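Local coordinates for serine-rich secreted cell wall anchored (LPXTG-motif ) protein (Lactobacillus reuteri ATCC 53608, PDB 5NXK) that probably mediates adhesion of the bacterium in the host gut, as a secreted, cell-wall-anchored serine-rich repeat adhesin with a beta-solenoid fold, at residues L179-T184 / I216-Y221; I186-L191 / L211-I216; T106-T111 / T131-K136. All coordinates share one frame; numbering follows the deposited sequence.

Contact 1: L179-T184 / I216-Y221; sequences LNNSAT and IGNTEY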
# COMPACT_ATOMS: atom_id res chain seq x y z
N LEU A 179 2.09 9.65 -3.69
CA LEU A 179 0.88 8.93 -4.06
C LEU A 179 -0.14 9.94 -4.58
O LEU A 179 -0.54 10.85 -3.85
CB LEU A 179 0.33 8.13 -2.89
CG LEU A 179 -0.82 7.15 -3.15
CD1 LEU A 179 -0.84 6.08 -2.03
CD2 LEU A 179 -2.19 7.81 -3.30
N ASN A 180 -0.54 9.74 -5.83
CA ASN A 180 -1.50 10.59 -6.51
C ASN A 180 -2.83 9.87 -6.60
O ASN A 180 -2.88 8.77 -7.12
CB ASN A 180 -0.99 10.96 -7.90
CG ASN A 180 0.34 11.69 -7.85
OD1 ASN A 180 0.50 12.67 -7.12
ND2 ASN A 180 1.33 11.18 -8.59
N ASN A 181 -3.89 10.45 -6.07
CA ASN A 181 -5.15 9.72 -6.05
C ASN A 181 -6.25 10.53 -6.72
O ASN A 181 -6.63 11.61 -6.27
CB ASN A 181 -5.54 9.37 -4.60
CG ASN A 181 -6.63 8.31 -4.52
OD1 ASN A 181 -7.33 8.04 -5.50
ND2 ASN A 181 -6.78 7.69 -3.35
N SER A 182 -6.76 9.99 -7.83
CA SER A 182 -7.90 10.59 -8.49
C SER A 182 -8.98 9.54 -8.72
O SER A 182 -9.78 9.65 -9.64
CB SER A 182 -7.47 11.22 -9.82
OG SER A 182 -6.82 10.26 -10.65
N ALA A 183 -9.00 8.51 -7.87
CA ALA A 183 -9.86 7.36 -8.13
C ALA A 183 -10.54 6.77 -6.89
O ALA A 183 -11.64 6.24 -6.99
CB ALA A 183 -9.04 6.26 -8.80
N THR A 184 -9.88 6.86 -5.74
CA THR A 184 -10.39 6.17 -4.56
C THR A 184 -10.53 7.08 -3.34
O THR A 184 -9.93 8.16 -3.29
CB THR A 184 -9.51 4.95 -4.22
OG1 THR A 184 -8.14 5.36 -4.12
CG2 THR A 184 -9.62 3.89 -5.35
N ILE A 216 -6.23 16.44 -1.80
CA ILE A 216 -7.37 17.16 -1.27
C ILE A 216 -8.49 17.32 -2.31
O ILE A 216 -9.65 17.50 -1.95
CB ILE A 216 -6.90 18.55 -0.73
CG1 ILE A 216 -7.97 19.17 0.18
CG2 ILE A 216 -6.50 19.48 -1.86
CD1 ILE A 216 -7.39 20.15 1.17
N GLY A 217 -8.15 17.24 -3.59
CA GLY A 217 -9.16 17.28 -4.64
C GLY A 217 -9.99 16.00 -4.75
O GLY A 217 -11.03 15.98 -5.42
N ASN A 218 -9.57 14.94 -4.07
CA ASN A 218 -10.14 13.62 -4.33
C ASN A 218 -10.35 12.75 -3.09
O ASN A 218 -11.42 12.18 -2.89
CB ASN A 218 -9.24 12.86 -5.30
CG ASN A 218 -9.65 11.40 -5.47
OD1 ASN A 218 -10.43 11.06 -6.36
ND2 ASN A 218 -9.13 10.53 -4.59
N THR A 219 -9.31 12.63 -2.28
CA THR A 219 -9.27 11.65 -1.21
C THR A 219 -10.01 12.11 0.04
O THR A 219 -9.92 13.27 0.42
CB THR A 219 -7.81 11.33 -0.89
OG1 THR A 219 -7.21 10.71 -2.02
CG2 THR A 219 -7.69 10.43 0.31
N GLU A 220 -10.77 11.21 0.67
CA GLU A 220 -11.41 11.55 1.94
C GLU A 220 -10.46 11.39 3.13
O GLU A 220 -10.36 12.29 3.95
CB GLU A 220 -12.66 10.70 2.15
CG GLU A 220 -13.73 10.94 1.09
CD GLU A 220 -15.03 10.22 1.38
OE1 GLU A 220 -15.98 10.88 1.84
OE2 GLU A 220 -15.09 8.99 1.17
N TYR A 221 -9.76 10.26 3.21
CA TYR A 221 -8.74 10.06 4.26
C TYR A 221 -7.43 9.65 3.62
O TYR A 221 -7.41 8.73 2.80
CB TYR A 221 -9.13 8.97 5.26
CG TYR A 221 -10.59 8.79 5.56
CD1 TYR A 221 -11.38 9.86 5.94
CD2 TYR A 221 -11.16 7.53 5.47
CE1 TYR A 221 -12.72 9.68 6.22
CE2 TYR A 221 -12.50 7.34 5.75
CZ TYR A 221 -13.28 8.41 6.12
OH TYR A 221 -14.61 8.22 6.40
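The amides of Asn181 and Asn218 overlap with their planes 38° apart. Asn218 ND2 sits over one face of the Asn181 amide, 3.3 Å from Asn181 CG. Thr219 OG1 lies over the same face, nearer the CB and ND2 side. In return, Asn181 O rests on a face of the Asn218 amide, 3.1 Å from Asn218 CG. The rim of the Asn181 amide serves mainly its own turn. Its OD1 accepts from Ala183 N (2.9 Å) and from Thr184 N (2.8 Å), both a little out of the carbonyl plane. This is an Asx turn extended to an Asx motif. Asn181 ND2 donates to Thr184 OG1 and also to Asp187, so the amide is held at both ends and cannot easily flip. Asn218 reaches across the turn because its chi1 of 171° turns CG away from the backbone N. Its ND2 gives a bent bond to Thr184 O (2.8 Å, 134° at the hydrogen) and a longer one, in its own amide plane, to Thr219 OG1 (3.2 Å). The Thr219 hydroxyl also bonds to Asp187. The contact lies at a corner of the solenoid. Strand 176-181 ends here between strands 129-134 and 210-214, and the loop 216-221 leads from strand 210-214 into strand 221-226.

Contact 2: I186-L191 / L211-I216; sequences IDMWLL and LTMENI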
# COMPACT_ATOMS: atom_id res chain seq x y z
N ILE A 186 -9.62 6.53 -0.20
CA ILE A 186 -8.58 6.43 0.83
C ILE A 186 -7.24 6.14 0.15
O ILE A 186 -7.19 5.33 -0.77
CB ILE A 186 -8.93 5.32 1.86
CG1 ILE A 186 -10.31 5.58 2.48
CG2 ILE A 186 -7.85 5.22 2.95
CD1 ILE A 186 -10.79 4.44 3.39
N ASP A 187 -6.16 6.82 0.56
CA ASP A 187 -4.84 6.56 -0.03
C ASP A 187 -4.21 5.29 0.54
O ASP A 187 -3.70 4.46 -0.20
CB ASP A 187 -3.89 7.74 0.19
CG ASP A 187 -4.36 9.04 -0.48
OD1 ASP A 187 -5.18 8.99 -1.43
OD2 ASP A 187 -3.88 10.12 -0.06
N MET A 188 -4.25 5.13 1.87
CA MET A 188 -3.69 3.94 2.52
C MET A 188 -4.67 3.44 3.56
O MET A 188 -4.99 4.15 4.51
CB MET A 188 -2.37 4.25 3.22
CG MET A 188 -1.22 4.64 2.30
SD MET A 188 0.23 5.10 3.29
CE MET A 188 1.45 5.34 2.01
N TRP A 189 -5.16 2.21 3.39
CA TRP A 189 -6.07 1.63 4.35
C TRP A 189 -5.44 0.37 4.92
O TRP A 189 -5.27 -0.62 4.21
CB TRP A 189 -7.43 1.29 3.70
CG TRP A 189 -8.51 0.98 4.69
CD1 TRP A 189 -8.38 0.86 6.05
CD2 TRP A 189 -9.90 0.77 4.41
NE1 TRP A 189 -9.59 0.60 6.62
CE2 TRP A 189 -10.54 0.54 5.64
CE3 TRP A 189 -10.67 0.76 3.24
CZ2 TRP A 189 -11.92 0.30 5.73
CZ3 TRP A 189 -12.03 0.53 3.33
CH2 TRP A 189 -12.64 0.30 4.57
N LEU A 190 -5.08 0.43 6.20
CA LEU A 190 -4.46 -0.70 6.87
C LEU A 190 -5.45 -1.19 7.92
O LEU A 190 -5.77 -0.47 8.87
CB LEU A 190 -3.13 -0.32 7.51
CG LEU A 190 -2.01 0.20 6.60
CD1 LEU A 190 -2.13 1.70 6.33
CD2 LEU A 190 -0.62 -0.15 7.16
N LEU A 191 -5.94 -2.40 7.72
CA LEU A 191 -6.98 -2.98 8.56
C LEU A 191 -6.58 -4.39 8.99
O LEU A 191 -6.03 -5.15 8.20
CB LEU A 191 -8.32 -3.01 7.79
CG LEU A 191 -9.59 -3.56 8.45
CD1 LEU A 191 -10.83 -2.78 7.96
CD2 LEU A 191 -9.76 -5.08 8.19
N LEU A 211 7.32 11.69 2.09
CA LEU A 211 6.04 11.10 1.72
C LEU A 211 5.11 12.23 1.34
O LEU A 211 4.86 13.12 2.14
CB LEU A 211 5.46 10.28 2.87
CG LEU A 211 4.02 9.80 2.61
CD1 LEU A 211 3.97 8.90 1.39
CD2 LEU A 211 3.45 9.06 3.82
N THR A 212 4.63 12.20 0.11
CA THR A 212 3.73 13.24 -0.38
C THR A 212 2.43 12.61 -0.89
O THR A 212 2.43 11.79 -1.80
CB THR A 212 4.39 14.06 -1.50
OG1 THR A 212 5.63 14.62 -1.03
CG2 THR A 212 3.48 15.18 -1.95
N MET A 213 1.32 13.00 -0.27
CA MET A 213 -0.01 12.55 -0.66
C MET A 213 -0.96 13.74 -0.63
O MET A 213 -1.78 13.90 0.28
CB MET A 213 -0.50 11.39 0.23
CG MET A 213 0.55 10.31 0.46
SD MET A 213 -0.12 8.69 0.97
CE MET A 213 -0.68 9.13 2.60
N GLU A 214 -0.81 14.59 -1.64
CA GLU A 214 -1.57 15.83 -1.72
C GLU A 214 -2.80 15.59 -2.58
O GLU A 214 -2.79 15.86 -3.78
CB GLU A 214 -0.68 16.93 -2.30
CG GLU A 214 0.40 17.36 -1.32
CD GLU A 214 1.33 18.42 -1.89
OE1 GLU A 214 1.85 18.23 -3.01
OE2 GLU A 214 1.55 19.43 -1.19
N ASN A 215 -3.86 15.11 -1.95
CA ASN A 215 -5.00 14.57 -2.68
C ASN A 215 -6.31 15.18 -2.23
O ASN A 215 -7.37 14.55 -2.31
CB ASN A 215 -5.02 13.05 -2.50
CG ASN A 215 -3.82 12.39 -3.16
OD1 ASN A 215 -3.50 12.70 -4.31
ND2 ASN A 215 -3.16 11.47 -2.45
N ILE A 216 -6.23 16.44 -1.80
CA ILE A 216 -7.37 17.16 -1.27
C ILE A 216 -8.49 17.32 -2.31
O ILE A 216 -9.65 17.50 -1.95
CB ILE A 216 -6.90 18.55 -0.73
CG1 ILE A 216 -7.97 19.17 0.18
CG2 ILE A 216 -6.50 19.48 -1.86
CD1 ILE A 216 -7.39 20.15 1.17
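Asp187 OD2 takes a fairly straight hydrogen bond from Asn215 ND2 at 2.8 Å. The donor comes from above the carboxylate, 44° out of its plane, while the acceptor lies close to the plane of the Asn215 amide. The two flat groups are turned almost square to each other, 81° apart. Asn222 ND2 is a second donor to OD2. The other oxygen, OD1, is held by Thr219 OG1 and Asn181 ND2. The Asn215 amide has further partners: its OD1 accepts from Asn181 N, and its ND2 also donates to Leu179 O. It thus bonds along the edge of strand 176-181, much as a strand backbone would.

Beside this polar knot lies an apolar patch. The Asp187 stem and the Met213 side chain slide past each other in opposite directions. Met213 CB comes within 3.6 Å of Asp187 OD2, and Met213 SD lies 4.0 Å from Asp187 CB. Met188 is extended beyond CG and crosses Met213 at about a right angle. Its methyl CE touches Met213 SD at 3.8 Å and, more loosely, Leu211 CD1 at 4.4 Å. Met213 folds back at its last torsion (chi3 -69°), which carries its own CE toward Met188 SD, 4.2 Å away. Leu179 and Ile223 also pack on Met213.

The two strands face each other across the solenoid interior and meet through side chains, near a corner of the chain at Asp187. The bonds to Asn215 and Thr219 join this corner to the strand end and loop of the next coil. Four neutral donors meet the buried carboxylate, which would probably stabilise its charged form.

Contact 3: T106-T111 / T131-K136; sequences TAYGGT and TLNSVK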
# COMPACT_ATOMS: atom_id res chain seq x y z
N THR A 106 6.98 2.94 -10.54
CA THR A 106 5.86 3.80 -10.87
C THR A 106 4.65 2.90 -11.07
O THR A 106 4.74 1.93 -11.81
CB THR A 106 6.15 4.65 -12.13
OG1 THR A 106 7.33 5.43 -11.90
CG2 THR A 106 5.00 5.58 -12.46
N ALA A 107 3.51 3.19 -10.44
CA ALA A 107 2.37 2.28 -10.55
C ALA A 107 1.07 2.99 -10.89
O ALA A 107 0.82 4.12 -10.44
CB ALA A 107 2.20 1.48 -9.24
N TYR A 108 0.23 2.30 -11.64
CA TYR A 108 -1.09 2.81 -11.98
C TYR A 108 -2.11 1.72 -11.72
O TYR A 108 -1.93 0.58 -12.12
CB TYR A 108 -1.14 3.25 -13.45
CG TYR A 108 -0.16 4.36 -13.79
CD1 TYR A 108 1.16 4.06 -14.13
CD2 TYR A 108 -0.55 5.69 -13.75
CE1 TYR A 108 2.06 5.06 -14.42
CE2 TYR A 108 0.35 6.70 -14.04
CZ TYR A 108 1.66 6.37 -14.38
OH TYR A 108 2.56 7.37 -14.66
N GLY A 109 -3.21 2.08 -11.06
CA GLY A 109 -4.27 1.12 -10.79
C GLY A 109 -5.38 1.81 -10.04
O GLY A 109 -5.26 2.99 -9.73
N GLY A 110 -6.47 1.10 -9.78
CA GLY A 110 -7.51 1.64 -8.91
C GLY A 110 -7.08 1.34 -7.49
O GLY A 110 -6.71 2.24 -6.73
N THR A 111 -7.17 0.07 -7.13
CA THR A 111 -6.48 -0.45 -5.95
C THR A 111 -5.17 -1.06 -6.42
O THR A 111 -5.19 -1.96 -7.26
CB THR A 111 -7.34 -1.46 -5.22
OG1 THR A 111 -8.54 -0.81 -4.78
CG2 THR A 111 -6.58 -2.06 -4.01
N THR A 131 6.44 6.26 -7.12
CA THR A 131 5.23 7.02 -7.35
C THR A 131 4.09 6.07 -7.64
O THR A 131 4.16 5.24 -8.55
CB THR A 131 5.40 8.00 -8.52
OG1 THR A 131 6.50 8.87 -8.24
CG2 THR A 131 4.14 8.85 -8.70
N LEU A 132 3.04 6.20 -6.84
CA LEU A 132 1.87 5.34 -6.95
C LEU A 132 0.67 6.17 -7.41
O LEU A 132 0.40 7.22 -6.83
CB LEU A 132 1.60 4.68 -5.60
CG LEU A 132 2.81 3.99 -4.95
CD1 LEU A 132 2.42 3.45 -3.59
CD2 LEU A 132 3.32 2.85 -5.82
N ASN A 133 -0.04 5.70 -8.43
CA ASN A 133 -1.15 6.47 -8.97
C ASN A 133 -2.46 5.69 -8.93
O ASN A 133 -2.60 4.66 -9.58
CB ASN A 133 -0.84 6.90 -10.41
CG ASN A 133 0.42 7.74 -10.51
OD1 ASN A 133 0.39 8.96 -10.26
ND2 ASN A 133 1.54 7.10 -10.82
N SER A 134 -3.39 6.15 -8.12
CA SER A 134 -4.72 5.56 -8.11
C SER A 134 -5.59 6.32 -9.11
O SER A 134 -5.93 7.47 -8.90
CB SER A 134 -5.33 5.59 -6.71
OG SER A 134 -6.63 5.02 -6.70
N VAL A 135 -5.92 5.65 -10.21
CA VAL A 135 -6.60 6.25 -11.36
C VAL A 135 -7.81 5.43 -11.79
O VAL A 135 -7.91 4.24 -11.49
CB VAL A 135 -5.65 6.38 -12.56
CG1 VAL A 135 -4.51 7.33 -12.24
CG2 VAL A 135 -5.12 5.01 -12.96
N LYS A 136 -8.74 6.07 -12.49
CA LYS A 136 -9.96 5.41 -12.94
C LYS A 136 -9.71 4.65 -14.23
O LYS A 136 -10.45 3.73 -14.60
CB LYS A 136 -11.09 6.42 -13.14
CG LYS A 136 -11.64 7.00 -11.85
CD LYS A 136 -12.89 7.82 -12.12
CE LYS A 136 -13.63 8.12 -10.83
NZ LYS A 136 -12.97 9.21 -10.07
O HOH W 1 3.43 8.61 -12.29
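Ala107 and Asn133 form the tight centre of this contact. Ala107 O accepts from Asn133 N (2.7 Å) and from Asn133 ND2 (3.1 Å), which reach it from opposite faces of its plane. A chi1 of -59° sets Asn133 CG beside its backbone N, which lets both nitrogens reach that oxygen. The parallel ladder continues with Ala107 N to Thr131 O, Gly109 N to Asn133 O and Val135 N to Gly109 O. On the inner face, Ala107 CB meets Leu132 CD2 at 3.9 Å. At the strand ends, Ser134 OG donates to Gly110 O (2.8 Å), just past strand 106-109, in the carbonyl plane on a lone pair.

The face with Thr106, Tyr108, Thr131 and Asn133 is more accessible to solvent. Its threonine edge is loose, Thr106 CG2 lying 4.1 Å from Asn133 ND2. The Tyr108 ring lies nearly flat against the Asn133 amide, planes 14° apart, with ND2 3.4 Å above the ring toward its rim. A water bridges Tyr108 OH and Asn133 ND2, 2.8 Å from each. Asn133 OD1 is hydrogen-bonded to Asn180 ND2 of the next coil. Tyr108 also meets the preceding coil's Tyr82 ring. Such in-register parallel strands are typical of the right-handed parallel beta-helix of pectate lyase-like proteins.

Contacts 1 and 3 both involve strands of one long parallel sheet, and contact 2 reaches it through strand 210-214. Contact 3 joins adjacent coils by a regular backbone ladder, with one face in the interior and one partly exposed. Contact 2 is fully buried. It spans the interior between two sheets by side chains alone, part polar, round a carboxylate, and part apolar. Contact 1 is at a corner, partly buried, and rests on amides and turn carbonyls. Contacts 1 and 2 share Ile216 and the bonding network of Asp187. Contacts 1 and 3 meet through backbone bonds from Ser134 to Asn180 and Ser182. Contacts 2 and 3 do not touch.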